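Local atomic coordinates of Rho guanyl nucleotide exchange factor (Rom2), putative (Aspergillus fumigatus Af293, PDB entry 5O51), a protein that probably acts as a guanyl-nucleotide exchange factor for Rho-type GTPases, and is represented here by its CNH domain, a beta-propeller. Residues Lys305-Leu310 with Ile317-Glu322; Lys172-Pro177 with Val201-Thr206; Arg57-Ala62 with Glu91-Ala96; Ser210-Ala215 with Phe249-Asn254. All blocks are in the same frame, centred on the assembly; numbering follows the deposited sequence.

Interaction 1: residues Lys305-Leu310 with Ile317-Glu322; sequences KNIRML and ILYAYE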
loop_
_atom_site.group_PDB
_atom_site.type_symbol
_atom_site.label_atom_id
_atom_site.label_comp_id
_atom_site.label_asym_id
_atom_site.label_seq_id
_atom_site.Cartn_x
_atom_site.Cartn_y
_atom_site.Cartn_z
ATOM N N LYS A 305 3.600 -0.728 -19.310
ATOM C CA LYS A 305 2.179 -1.007 -19.393
ATOM C C LYS A 305 1.627 -1.749 -18.157
ATOM O O LYS A 305 2.207 -2.689 -17.697
ATOM C CB LYS A 305 1.975 -1.783 -20.702
ATOM C CG LYS A 305 0.566 -1.620 -21.210
ATOM C CD LYS A 305 0.178 -2.696 -22.199
ATOM C CE LYS A 305 -1.346 -2.871 -22.163
ATOM N NZ LYS A 305 -1.850 -3.681 -23.297
ATOM N N ASN A 306 0.529 -1.274 -17.601
ATOM C CA ASN A 306 -0.084 -1.849 -16.414
ATOM C C ASN A 306 0.976 -2.036 -15.289
ATOM O O ASN A 306 1.160 -3.108 -14.746
ATOM C CB ASN A 306 -0.820 -3.176 -16.764
ATOM C CG ASN A 306 -1.723 -3.699 -15.628
ATOM O OD1 ASN A 306 -2.087 -2.990 -14.687
ATOM N ND2 ASN A 306 -2.095 -4.973 -15.730
ATOM N N ILE A 307 1.667 -0.956 -14.968
ATOM C CA ILE A 307 2.648 -0.934 -13.865
ATOM C C ILE A 307 1.909 -0.835 -12.567
ATOM O O ILE A 307 1.037 -0.010 -12.469
ATOM C CB ILE A 307 3.604 0.276 -13.966
ATOM C CG1 ILE A 307 4.469 0.124 -15.218
ATOM C CG2 ILE A 307 4.401 0.386 -12.607
ATOM C CD1 ILE A 307 5.184 1.401 -15.700
ATOM N N ARG A 308 2.205 -1.709 -11.611
ATOM C CA ARG A 308 1.561 -1.751 -10.262
ATOM C C ARG A 308 2.712 -1.750 -9.223
ATOM O O ARG A 308 3.539 -2.687 -9.230
ATOM C CB ARG A 308 0.828 -3.100 -10.083
ATOM C CG ARG A 308 -0.430 -3.258 -10.905
ATOM C CD ARG A 308 -0.594 -4.692 -11.446
ATOM N NE ARG A 308 0.158 -4.886 -12.672
ATOM C CZ ARG A 308 0.591 -6.022 -13.188
ATOM N NH1 ARG A 308 0.412 -7.205 -12.599
ATOM N NH2 ARG A 308 1.245 -5.975 -14.317
ATOM N N MET A 309 2.760 -0.772 -8.329
ATOM C CA MET A 309 3.699 -0.872 -7.219
ATOM C C MET A 309 3.250 -1.959 -6.237
ATOM O O MET A 309 2.139 -1.917 -5.739
ATOM C CB MET A 309 3.853 0.474 -6.503
ATOM C CG MET A 309 5.046 0.481 -5.535
ATOM S SD MET A 309 5.143 1.937 -4.486
ATOM C CE MET A 309 4.313 1.208 -3.034
ATOM N N LEU A 310 4.104 -2.937 -5.935
ATOM C CA LEU A 310 3.679 -4.040 -5.031
ATOM C C LEU A 310 4.007 -3.857 -3.552
ATOM O O LEU A 310 3.178 -4.134 -2.724
ATOM C CB LEU A 310 4.208 -5.394 -5.509
ATOM C CG LEU A 310 3.764 -5.782 -6.930
ATOM C CD1 LEU A 310 4.590 -6.957 -7.395
ATOM C CD2 LEU A 310 2.252 -6.039 -6.984
ATOM N N ILE A 317 12.122 -1.805 -3.579
ATOM C CA ILE A 317 10.749 -1.576 -4.064
ATOM C C ILE A 317 10.459 -2.657 -5.072
ATOM O O ILE A 317 11.147 -2.780 -6.078
ATOM C CB ILE A 317 10.630 -0.189 -4.751
ATOM C CG1 ILE A 317 11.076 0.870 -3.767
ATOM C CG2 ILE A 317 9.195 0.060 -5.221
ATOM C CD1 ILE A 317 11.514 2.171 -4.423
ATOM N N LEU A 318 9.429 -3.448 -4.795
ATOM C CA LEU A 318 8.958 -4.472 -5.722
ATOM C C LEU A 318 7.741 -3.950 -6.529
ATOM O O LEU A 318 6.809 -3.302 -5.962
ATOM C CB LEU A 318 8.615 -5.744 -4.926
ATOM C CG LEU A 318 9.743 -6.343 -4.080
ATOM C CD1 LEU A 318 9.298 -7.470 -3.204
ATOM C CD2 LEU A 318 10.795 -6.840 -5.065
ATOM N N TYR A 319 7.742 -4.244 -7.833
ATOM C CA TYR A 319 6.674 -3.800 -8.714
ATOM C C TYR A 319 6.481 -4.790 -9.845
ATOM O O TYR A 319 7.316 -5.634 -10.024
ATOM C CB TYR A 319 6.933 -2.354 -9.225
ATOM C CG TYR A 319 7.997 -2.233 -10.290
ATOM C CD1 TYR A 319 9.335 -2.325 -9.975
ATOM C CD2 TYR A 319 7.661 -2.077 -11.640
ATOM C CE1 TYR A 319 10.330 -2.262 -10.959
ATOM C CE2 TYR A 319 8.638 -1.979 -12.631
ATOM C CZ TYR A 319 9.988 -2.049 -12.266
ATOM O OH TYR A 319 11.017 -1.954 -13.233
ATOM N N ALA A 320 5.296 -4.754 -10.489
ATOM C CA ALA A 320 4.981 -5.563 -11.662
ATOM C C ALA A 320 4.628 -4.751 -12.901
ATOM O O ALA A 320 4.108 -3.650 -12.781
ATOM C CB ALA A 320 3.828 -6.537 -11.333
ATOM N N TYR A 321 4.865 -5.329 -14.064
ATOM C CA TYR A 321 4.505 -4.725 -15.348
ATOM C C TYR A 321 4.230 -5.813 -16.402
ATOM O O TYR A 321 4.766 -6.937 -16.300
ATOM C CB TYR A 321 5.588 -3.718 -15.793
ATOM C CG TYR A 321 6.955 -4.334 -16.101
ATOM C CD1 TYR A 321 7.905 -4.414 -15.126
ATOM C CD2 TYR A 321 7.298 -4.786 -17.370
ATOM C CE1 TYR A 321 9.134 -4.950 -15.361
ATOM C CE2 TYR A 321 8.546 -5.365 -17.616
ATOM C CZ TYR A 321 9.444 -5.444 -16.584
ATOM O OH TYR A 321 10.720 -5.960 -16.698
ATOM N N GLU A 322 3.402 -5.488 -17.405
ATOM C CA GLU A 322 3.133 -6.390 -18.567
ATOM C C GLU A 322 4.220 -6.218 -19.602
ATOM O O GLU A 322 4.605 -5.110 -19.928
ATOM C CB GLU A 322 1.865 -6.021 -19.333
ATOM C CG GLU A 322 0.596 -6.135 -18.579
ATOM C CD GLU A 322 -0.670 -5.803 -19.384
ATOM O OE1 GLU A 322 -0.580 -5.509 -20.626
ATOM O OE2 GLU A 322 -1.753 -5.828 -18.719
HETATM O O HOH W 1 5.689 -2.774 -19.587
#

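Interaction 2: residues Lys172-Pro177 with Val201-Thr206; sequences KEYYIP and VSLETT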
loop_
_atom_site.group_PDB
_atom_site.type_symbol
_atom_site.label_atom_id
_atom_site.label_comp_id
_atom_site.label_asym_id
_atom_site.label_seq_id
_atom_site.Cartn_x
_atom_site.Cartn_y
_atom_site.Cartn_z
ATOM N N LYS A 172 -13.005 -0.279 17.658
ATOM C CA LYS A 172 -13.666 1.013 17.430
ATOM C C LYS A 172 -14.090 1.107 15.982
ATOM O O LYS A 172 -13.474 0.486 15.118
ATOM C CB LYS A 172 -12.715 2.186 17.732
ATOM C CG LYS A 172 -12.094 2.213 19.134
ATOM C CD LYS A 172 -13.020 2.759 20.218
ATOM C CE LYS A 172 -12.829 4.260 20.419
ATOM N NZ LYS A 172 -13.811 4.860 21.364
ATOM N N GLU A 173 -15.116 1.900 15.719
ATOM C CA GLU A 173 -15.676 2.087 14.370
ATOM C C GLU A 173 -15.797 3.580 14.108
ATOM O O GLU A 173 -15.774 4.350 15.055
ATOM C CB GLU A 173 -17.037 1.407 14.285
ATOM C CG GLU A 173 -17.641 1.426 12.890
ATOM C CD GLU A 173 -18.893 0.583 12.769
ATOM O OE1 GLU A 173 -18.964 -0.514 13.364
ATOM O OE2 GLU A 173 -19.813 1.033 12.060
ATOM N N TYR A 174 -15.868 4.001 12.848
ATOM C CA TYR A 174 -16.001 5.430 12.484
ATOM C C TYR A 174 -16.794 5.564 11.203
ATOM O O TYR A 174 -16.925 4.604 10.432
ATOM C CB TYR A 174 -14.634 6.171 12.313
ATOM C CG TYR A 174 -13.672 5.999 13.464
ATOM C CD1 TYR A 174 -13.005 4.789 13.639
ATOM C CD2 TYR A 174 -13.435 7.021 14.388
ATOM C CE1 TYR A 174 -12.144 4.580 14.693
ATOM C CE2 TYR A 174 -12.569 6.826 15.459
ATOM C CZ TYR A 174 -11.923 5.596 15.603
ATOM O OH TYR A 174 -11.048 5.300 16.625
ATOM N N TYR A 175 -17.313 6.765 10.985
ATOM C CA TYR A 175 -18.051 7.107 9.771
ATOM C C TYR A 175 -17.459 8.380 9.149
ATOM O O TYR A 175 -16.987 9.252 9.867
ATOM C CB TYR A 175 -19.539 7.305 10.079
ATOM C CG TYR A 175 -20.284 7.850 8.877
ATOM C CD1 TYR A 175 -20.744 6.989 7.881
ATOM C CD2 TYR A 175 -20.462 9.241 8.691
ATOM C CE1 TYR A 175 -21.393 7.476 6.749
ATOM C CE2 TYR A 175 -21.104 9.744 7.555
ATOM C CZ TYR A 175 -21.579 8.851 6.594
ATOM O OH TYR A 175 -22.239 9.302 5.463
ATOM N N ILE A 176 -17.469 8.471 7.817
ATOM C CA ILE A 176 -16.836 9.584 7.079
ATOM C C ILE A 176 -17.722 9.866 5.865
ATOM O O ILE A 176 -17.917 8.958 5.028
ATOM C CB ILE A 176 -15.411 9.230 6.515
ATOM C CG1 ILE A 176 -14.385 8.868 7.622
ATOM C CG2 ILE A 176 -14.858 10.346 5.600
ATOM C CD1 ILE A 176 -13.734 10.043 8.308
ATOM N N PRO A 177 -18.225 11.109 5.719
ATOM C CA PRO A 177 -19.092 11.414 4.566
ATOM C C PRO A 177 -18.312 11.806 3.308
ATOM O O PRO A 177 -18.489 12.922 2.809
ATOM C CB PRO A 177 -19.950 12.585 5.089
ATOM C CG PRO A 177 -19.028 13.309 6.013
ATOM C CD PRO A 177 -18.218 12.227 6.693
ATOM N N VAL A 201 -8.427 11.897 12.194
ATOM C CA VAL A 201 -9.538 11.291 12.956
ATOM C C VAL A 201 -8.980 10.648 14.209
ATOM O O VAL A 201 -8.016 9.887 14.161
ATOM C CB VAL A 201 -10.306 10.255 12.107
ATOM C CG1 VAL A 201 -11.014 9.191 12.953
ATOM C CG2 VAL A 201 -11.314 10.983 11.232
ATOM N N SER A 202 -9.612 10.941 15.333
ATOM C CA SER A 202 -9.046 10.622 16.629
ATOM C C SER A 202 -9.396 9.199 17.037
ATOM O O SER A 202 -10.570 8.845 17.049
ATOM C CB SER A 202 -9.625 11.619 17.627
ATOM O OG SER A 202 -9.034 11.532 18.908
ATOM N N LEU A 203 -8.394 8.387 17.385
ATOM C CA LEU A 203 -8.647 6.980 17.802
ATOM C C LEU A 203 -9.541 6.860 19.078
ATOM O O LEU A 203 -10.702 6.449 18.958
ATOM C CB LEU A 203 -7.343 6.149 17.897
ATOM C CG LEU A 203 -6.806 5.548 16.566
ATOM C CD1 LEU A 203 -5.324 5.176 16.577
ATOM C CD2 LEU A 203 -7.618 4.328 16.191
ATOM N N GLU A 204 -9.027 7.210 20.269
ATOM C CA GLU A 204 -9.900 7.498 21.444
ATOM C C GLU A 204 -10.409 8.928 21.259
ATOM O O GLU A 204 -9.770 9.707 20.563
ATOM C CB GLU A 204 -9.181 7.279 22.802
ATOM C CG GLU A 204 -8.823 8.509 23.656
ATOM C CD GLU A 204 -7.742 9.413 23.059
ATOM O OE1 GLU A 204 -7.137 9.039 22.032
ATOM O OE2 GLU A 204 -7.497 10.510 23.620
ATOM N N THR A 205 -11.539 9.271 21.876
ATOM C CA THR A 205 -12.295 10.520 21.575
ATOM C C THR A 205 -12.670 10.752 20.098
ATOM O O THR A 205 -12.260 9.994 19.215
ATOM C CB THR A 205 -11.656 11.839 22.161
ATOM O OG1 THR A 205 -11.938 12.948 21.302
ATOM C CG2 THR A 205 -10.142 11.816 22.364
ATOM N N THR A 206 -13.485 11.794 19.875
ATOM C CA THR A 206 -13.663 12.498 18.572
ATOM C C THR A 206 -14.050 11.512 17.401
ATOM O O THR A 206 -14.024 10.296 17.620
ATOM C CB THR A 206 -12.448 13.471 18.287
ATOM O OG1 THR A 206 -11.303 13.072 19.031
ATOM C CG2 THR A 206 -12.709 14.938 18.728
#

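Interaction 3: residues Arg57-Ala62 with Glu91-Ala96; sequences RRVLDA and EALELA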
loop_
_atom_site.group_PDB
_atom_site.type_symbol
_atom_site.label_atom_id
_atom_site.label_comp_id
_atom_site.label_asym_id
_atom_site.label_seq_id
_atom_site.Cartn_x
_atom_site.Cartn_y
_atom_site.Cartn_z
ATOM N N ARG A 57 4.975 -21.917 -5.582
ATOM C CA ARG A 57 4.000 -23.026 -5.323
ATOM C C ARG A 57 2.705 -22.550 -4.695
ATOM O O ARG A 57 2.697 -21.607 -3.918
ATOM C CB ARG A 57 4.623 -24.108 -4.437
ATOM C CG ARG A 57 5.326 -23.656 -3.199
ATOM C CD ARG A 57 5.781 -24.871 -2.324
ATOM N NE ARG A 57 5.943 -24.372 -0.965
ATOM C CZ ARG A 57 5.015 -24.388 -0.017
ATOM N NH1 ARG A 57 3.889 -25.056 -0.170
ATOM N NH2 ARG A 57 5.262 -23.791 1.142
ATOM N N ARG A 58 1.625 -23.176 -5.081
ATOM C CA ARG A 58 0.314 -22.778 -4.667
ATOM C C ARG A 58 0.188 -23.184 -3.236
ATOM O O ARG A 58 0.525 -24.343 -2.869
ATOM C CB ARG A 58 -0.751 -23.476 -5.520
ATOM C CG ARG A 58 -2.173 -23.396 -4.989
ATOM C CD ARG A 58 -3.139 -24.094 -5.957
ATOM N NE ARG A 58 -3.353 -23.333 -7.183
ATOM C CZ ARG A 58 -4.269 -22.389 -7.375
ATOM N NH1 ARG A 58 -5.103 -22.068 -6.411
ATOM N NH2 ARG A 58 -4.333 -21.718 -8.547
ATOM N N VAL A 59 -0.312 -22.266 -2.416
ATOM C CA VAL A 59 -0.472 -22.541 -0.976
ATOM C C VAL A 59 -1.869 -22.359 -0.473
ATOM O O VAL A 59 -2.237 -22.986 0.522
ATOM C CB VAL A 59 0.415 -21.712 -0.020
ATOM C CG1 VAL A 59 1.848 -22.182 -0.131
ATOM C CG2 VAL A 59 0.244 -20.166 -0.187
ATOM N N LEU A 60 -2.613 -21.452 -1.057
ATOM C CA LEU A 60 -4.010 -21.321 -0.668
ATOM C C LEU A 60 -4.862 -21.168 -1.911
ATOM O O LEU A 60 -4.443 -20.475 -2.876
ATOM C CB LEU A 60 -4.225 -20.145 0.247
ATOM C CG LEU A 60 -3.641 -20.305 1.638
ATOM C CD1 LEU A 60 -3.472 -18.952 2.337
ATOM C CD2 LEU A 60 -4.461 -21.285 2.443
ATOM N N ASP A 61 -6.042 -21.831 -1.934
ATOM C CA ASP A 61 -7.043 -21.517 -2.953
ATOM C C ASP A 61 -7.830 -20.337 -2.414
ATOM O O ASP A 61 -8.179 -20.298 -1.239
ATOM C CB ASP A 61 -7.973 -22.702 -3.284
ATOM C CG ASP A 61 -7.196 -23.920 -3.806
ATOM O OD1 ASP A 61 -6.015 -23.785 -4.260
ATOM O OD2 ASP A 61 -7.777 -25.008 -3.742
ATOM N N ALA A 62 -8.129 -19.402 -3.274
ATOM C CA ALA A 62 -8.805 -18.148 -2.873
ATOM C C ALA A 62 -8.798 -17.364 -4.110
ATOM O O ALA A 62 -7.794 -17.386 -4.832
ATOM C CB ALA A 62 -8.086 -17.377 -1.778
ATOM N N GLU A 91 1.720 -20.538 9.666
ATOM C CA GLU A 91 2.004 -21.929 9.324
ATOM C C GLU A 91 1.224 -22.434 8.081
ATOM O O GLU A 91 1.725 -23.340 7.400
ATOM C CB GLU A 91 1.845 -22.847 10.547
ATOM C CG GLU A 91 0.467 -22.842 11.171
ATOM C CD GLU A 91 0.375 -23.571 12.516
ATOM O OE1 GLU A 91 1.317 -24.319 12.885
ATOM O OE2 GLU A 91 -0.677 -23.398 13.193
ATOM N N ALA A 92 0.075 -21.828 7.715
ATOM C CA ALA A 92 -0.547 -22.104 6.388
ATOM C C ALA A 92 0.438 -22.111 5.200
ATOM O O ALA A 92 0.187 -22.745 4.157
ATOM C CB ALA A 92 -1.635 -21.073 6.062
ATOM N N LEU A 93 1.521 -21.352 5.327
ATOM C CA LEU A 93 2.511 -21.265 4.282
ATOM C C LEU A 93 3.546 -22.391 4.303
ATOM O O LEU A 93 4.262 -22.510 3.335
ATOM C CB LEU A 93 3.229 -19.927 4.371
ATOM C CG LEU A 93 2.313 -18.693 4.267
ATOM C CD1 LEU A 93 3.022 -17.439 4.710
ATOM C CD2 LEU A 93 1.830 -18.430 2.862
ATOM N N GLU A 94 3.613 -23.219 5.356
ATOM C CA GLU A 94 4.682 -24.254 5.454
ATOM C C GLU A 94 4.590 -25.312 4.341
ATOM O O GLU A 94 3.499 -25.667 3.908
ATOM C CB GLU A 94 4.632 -25.067 6.765
ATOM C CG GLU A 94 4.618 -24.349 8.108
ATOM C CD GLU A 94 5.745 -23.379 8.335
ATOM O OE1 GLU A 94 6.763 -23.471 7.614
ATOM O OE2 GLU A 94 5.605 -22.540 9.275
ATOM N N LEU A 95 5.747 -25.858 3.961
ATOM C CA LEU A 95 5.840 -27.028 3.061
ATOM C C LEU A 95 5.141 -28.258 3.669
ATOM O O LEU A 95 4.284 -28.867 3.030
ATOM C CB LEU A 95 7.317 -27.326 2.779
ATOM C CG LEU A 95 7.751 -28.207 1.612
ATOM C CD1 LEU A 95 7.019 -27.870 0.314
ATOM C CD2 LEU A 95 9.259 -28.031 1.479
ATOM N N ALA A 96 5.473 -28.549 4.929
ATOM C CA ALA A 96 4.845 -29.612 5.739
ATOM C C ALA A 96 3.292 -29.650 5.768
ATOM O O ALA A 96 2.742 -30.729 5.982
ATOM C CB ALA A 96 5.387 -29.558 7.162
#

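Interaction 4: residues Ser210-Ala215 with Phe249-Asn254; sequences SLLDQA and FFVNRN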
loop_
_atom_site.group_PDB
_atom_site.type_symbol
_atom_site.label_atom_id
_atom_site.label_comp_id
_atom_site.label_asym_id
_atom_site.label_seq_id
_atom_site.Cartn_x
_atom_site.Cartn_y
_atom_site.Cartn_z
ATOM N N SER A 210 -9.582 18.607 9.247
ATOM C CA SER A 210 -8.719 18.589 8.084
ATOM C C SER A 210 -7.269 18.730 8.555
ATOM O O SER A 210 -7.019 19.276 9.623
ATOM C CB SER A 210 -9.064 19.712 7.101
ATOM O OG SER A 210 -8.147 20.777 7.307
ATOM N N LEU A 211 -6.328 18.223 7.761
ATOM C CA LEU A 211 -4.900 18.357 8.050
ATOM C C LEU A 211 -4.316 19.689 7.636
ATOM O O LEU A 211 -3.446 20.264 8.315
ATOM C CB LEU A 211 -4.124 17.262 7.295
ATOM C CG LEU A 211 -2.649 17.049 7.677
ATOM C CD1 LEU A 211 -2.518 15.969 8.726
ATOM C CD2 LEU A 211 -1.826 16.672 6.465
ATOM N N LEU A 212 -4.665 20.138 6.449
ATOM C CA LEU A 212 -4.133 21.419 5.967
ATOM C C LEU A 212 -4.838 22.581 6.686
ATOM O O LEU A 212 -6.008 22.443 7.062
ATOM C CB LEU A 212 -4.359 21.528 4.465
ATOM C CG LEU A 212 -3.576 20.509 3.615
ATOM C CD1 LEU A 212 -3.828 20.831 2.173
ATOM C CD2 LEU A 212 -2.077 20.563 3.925
ATOM N N ASP A 213 -4.126 23.690 6.895
ATOM C CA ASP A 213 -4.700 24.892 7.553
ATOM C C ASP A 213 -5.324 25.851 6.515
ATOM O O ASP A 213 -4.600 26.418 5.681
ATOM C CB ASP A 213 -3.600 25.616 8.299
ATOM C CG ASP A 213 -4.119 26.766 9.219
ATOM O OD1 ASP A 213 -5.004 27.589 8.837
ATOM O OD2 ASP A 213 -3.562 26.876 10.329
ATOM N N GLN A 214 -6.640 26.064 6.600
ATOM C CA GLN A 214 -7.371 27.044 5.734
ATOM C C GLN A 214 -6.753 28.462 5.526
ATOM O O GLN A 214 -6.999 29.086 4.493
ATOM C CB GLN A 214 -8.830 27.188 6.214
ATOM C CG GLN A 214 -8.974 27.717 7.653
ATOM C CD GLN A 214 -10.086 28.759 7.863
ATOM O OE1 GLN A 214 -9.827 29.864 8.359
ATOM N NE2 GLN A 214 -11.325 28.406 7.505
ATOM N N ALA A 215 -5.981 28.972 6.484
ATOM C CA ALA A 215 -5.336 30.302 6.353
ATOM C C ALA A 215 -4.049 30.342 5.493
ATOM O O ALA A 215 -3.603 31.428 5.066
ATOM C CB ALA A 215 -5.026 30.884 7.724
ATOM N N PHE A 249 3.991 17.996 -1.978
ATOM C CA PHE A 249 4.660 19.074 -1.276
ATOM C C PHE A 249 4.852 18.775 0.228
ATOM O O PHE A 249 4.306 17.803 0.794
ATOM C CB PHE A 249 3.853 20.355 -1.461
ATOM C CG PHE A 249 2.456 20.236 -0.934
ATOM C CD1 PHE A 249 1.456 19.728 -1.718
ATOM C CD2 PHE A 249 2.195 20.546 0.389
ATOM C CE1 PHE A 249 0.190 19.541 -1.207
ATOM C CE2 PHE A 249 0.936 20.403 0.899
ATOM C CZ PHE A 249 -0.074 19.921 0.096
ATOM N N PHE A 250 5.614 19.643 0.892
ATOM C CA PHE A 250 5.899 19.441 2.343
ATOM C C PHE A 250 4.991 20.279 3.278
ATOM O O PHE A 250 4.677 21.456 2.970
ATOM C CB PHE A 250 7.327 19.825 2.626
ATOM C CG PHE A 250 8.327 18.925 2.061
ATOM C CD1 PHE A 250 8.699 17.777 2.746
ATOM C CD2 PHE A 250 8.990 19.254 0.873
ATOM C CE1 PHE A 250 9.629 16.918 2.212
ATOM C CE2 PHE A 250 9.942 18.416 0.365
ATOM C CZ PHE A 250 10.259 17.242 1.022
ATOM N N VAL A 251 4.643 19.736 4.443
ATOM C CA VAL A 251 4.052 20.556 5.555
ATOM C C VAL A 251 4.805 20.344 6.872
ATOM O O VAL A 251 5.649 19.409 6.961
ATOM C CB VAL A 251 2.555 20.360 5.819
ATOM C CG1 VAL A 251 1.740 20.654 4.579
ATOM C CG2 VAL A 251 2.237 19.004 6.392
ATOM N N ASN A 252 4.512 21.210 7.865
ATOM C CA ASN A 252 5.163 21.137 9.199
ATOM C C ASN A 252 4.508 20.347 10.354
ATOM O O ASN A 252 5.216 20.028 11.327
ATOM C CB ASN A 252 5.507 22.547 9.741
ATOM C CG ASN A 252 4.279 23.360 10.131
ATOM O OD1 ASN A 252 3.122 22.878 10.184
ATOM N ND2 ASN A 252 4.521 24.641 10.355
ATOM N N ARG A 253 3.210 20.050 10.289
ATOM C CA ARG A 253 2.459 19.536 11.494
ATOM C C ARG A 253 1.815 20.736 12.143
ATOM O O ARG A 253 2.499 21.654 12.528
ATOM C CB ARG A 253 3.272 18.649 12.489
ATOM C CG ARG A 253 3.213 18.972 13.976
ATOM C CD ARG A 253 4.039 20.194 14.379
ATOM N NE ARG A 253 5.109 19.938 15.349
ATOM C CZ ARG A 253 5.003 20.010 16.684
ATOM N NH1 ARG A 253 3.852 20.302 17.297
ATOM N NH2 ARG A 253 6.075 19.766 17.432
ATOM N N ASN A 254 0.493 20.694 12.260
ATOM C CA ASN A 254 -0.377 21.868 12.115
ATOM C C ASN A 254 -0.601 22.155 10.637
ATOM O O ASN A 254 -1.195 23.166 10.287
ATOM C CB ASN A 254 0.156 23.137 12.804
ATOM C CG ASN A 254 0.401 22.945 14.296
ATOM O OD1 ASN A 254 -0.486 22.486 15.033
ATOM N ND2 ASN A 254 1.609 23.297 14.752
#

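Interaction 1: residues Lys305-Leu310 with Ile317-Glu322
Arg308 and Ala320 face each other as an antiparallel hydrogen-bonded pair, with Arg308 N to Ala320 O and Ala320 N to Arg308 O both 3.0 Å. This is the tight part of a beta hairpin, extended by Leu310 N to Leu318 O at 2.7 Å. Bends at chi2 (142°) and chi3 (-84°) fold the Arg308 side chain back, so that NE and NH2 grip Asn306 O side-on, each at 2.9 Å, with the oxygen in the guanidinium plane. One face of that group lies over the Ala320 methyl (NH1 to CB 3.7 Å), and Asn306 ND2 lies over the other. On the opposite side of the sheet Ile307, Met309, Ile317 and Tyr319 pack around Phe283 of the preceding blade. The loose end is polar: Asn306 ND2 reaches Glu322 OE2 at 3.1 Å on the anti side but clearly tilted out of the carboxylate plane, while exposed Lys305 NZ makes only a 3.5 Å salt bridge to Glu322 OE1. A water links Lys305 N to Glu322 O. Asp328 probably compensates the Arg308 charge, while Asn306 O and Val22 O take up N-H groups, fixing the guanidinium over Ala320 and tying the hairpin to strand 327-333 of its own blade and strand 22-28 of the next.

Interaction 2: residues Lys172-Pro177 with Val201-Thr206
Tyr174 supplies the hydrogen bond of this contact: its OH donates to Leu203 O at 2.6 Å. The hydroxyl lies in the carbonyl plane, on a lone pair, at a C=O...O angle of 111°, and the acceptor is itself in the plane of the phenol ring. Two carbon-to-oxygen contacts accompany the bond. The ring edge brings CE2 to 3.3 Å from Ser202 O, and Lys172, bent at chi2 and chi3, lays its CE 3.4 Å from the same Leu203 O. The setting is the junction of two blades in a beta-propeller: strand 169-176 is the outermost of its four-stranded sheet, and residues 201-206 carry the third strand of the next sheet into the turn that follows it. Apolar contact centres on Val201, which is buried. Its side chain forks here, CG1 anti to its own nitrogen (chi1 155°) and CG2 anti to the carbonyl carbon, which sends one methyl to each neighbour. CG1 meets Tyr174 CD2 at 3.6 Å, the two side chains sliding past each other in opposite directions, and CG2 meets Ile176 CD1 at 3.9 Å. Leu203 CD2 adds a touch on Tyr174 OH at 3.6 Å. Within their own blade, Tyr174 rests on Val141 and Ile176 on Ile139.

Interaction 3: residues Arg57-Ala62 with Glu91-Ala96
Arg57 and Leu95 cross at about a right angle, the flat guanidinium of the one lying across the isobutyl end of the other. Leu95 CD1 sits over one face of that group, offset toward its rim, with Arg57 NE 3.9 Å from the methyl. The edge is used differently: Leu93 O lies in the guanidinium plane and accepts a weak hydrogen bond from Arg57 NH2, short at 2.7 Å but bent to 130° at the hydrogen. Arg57 holds its CG between the backbone nitrogen and the carbonyl carbon (chi1 48°), and from there the chain runs extended to NE, which carries the head group across to the turn. A face for carbon and an edge for oxygen is how a guanidinium can serve an apolar and a polar partner together. Deeper in, Val59 and Leu93 approach obliquely, Val59 CG2 reaching Leu93 CD2 at 3.9 Å; the leucine's CB leads away from the strand, yet its branched end comes back to it. Val59 and Leu60 both face Ile42 in a classic beta bulge, and Lys104 NZ bonds Val59 O and Ala92 O, bridging strand and turn. Strand 57-61 is the outermost of its propeller blade, paired with strand 41-46, while the 3-10 turn 91-93 directly follows strand 84-89 of the next blade and precedes that blade's outer strand, 107-110.

Interaction 4: residues Ser210-Ala215 with Phe249-Asn254
Asp213 OD1 accepts from Ala215 N at 2.9 Å with a nearly straight N-H...O angle of 163°, an Asx turn that shapes the loop where it meets Asn254. The carboxylate is met on its anti side, somewhat out of its plane, while the CB of Asp213 lies 4.0 Å from Asn254 O. Nearby, Leu211 O comes within 4.1 Å of Asn254 C. The apolar half belongs to Leu212. Its CD2 meets Val251 CG1 at 3.9 Å, the two side chains crossing at about a right angle, and approaches the edge of the Phe249 ring at CE2, 4.3 Å away. Chi2 of Leu212 (-175°) turns CD1 anti to CA and leaves CD2 as the branch that touches both residues. Further cover comes from helix 220-224, where Val222 packs on Leu212 and Phe249, and Phe221 meets the Phe249 ring edge-to-face. The loop thus leaves the outer strand 208-210 of one propeller blade and lies against strand 247-251 of the next. Between the two segments themselves, which share no direct hydrogen bond, carbon contacts carry the association; the Asx turn shapes the loop, and a backbone hydrogen bond between Asp213 and Gly255 pins it just beyond Asn254.

Seven four-stranded blades make up this propeller, and the four contacts sample two kinds of joint in it. Interaction 1 lies inside one blade, the one whose outermost strand, 8-12, comes from the start of the chain and so closes the ring; its centre is about 13 Å from that of the chain. Interactions 2, 3 and 4 instead join consecutive blades further out, about 21 to 23 Å from the chain centre. Interactions 3 and 4 lie on opposite sides, their centres about 45 Å apart, as do interactions 1 and 2 at about 33 Å. Interactions 2 and 4 are closest, about 20 Å between centres, with segments 201-206 and 210-215 adjoining in sequence.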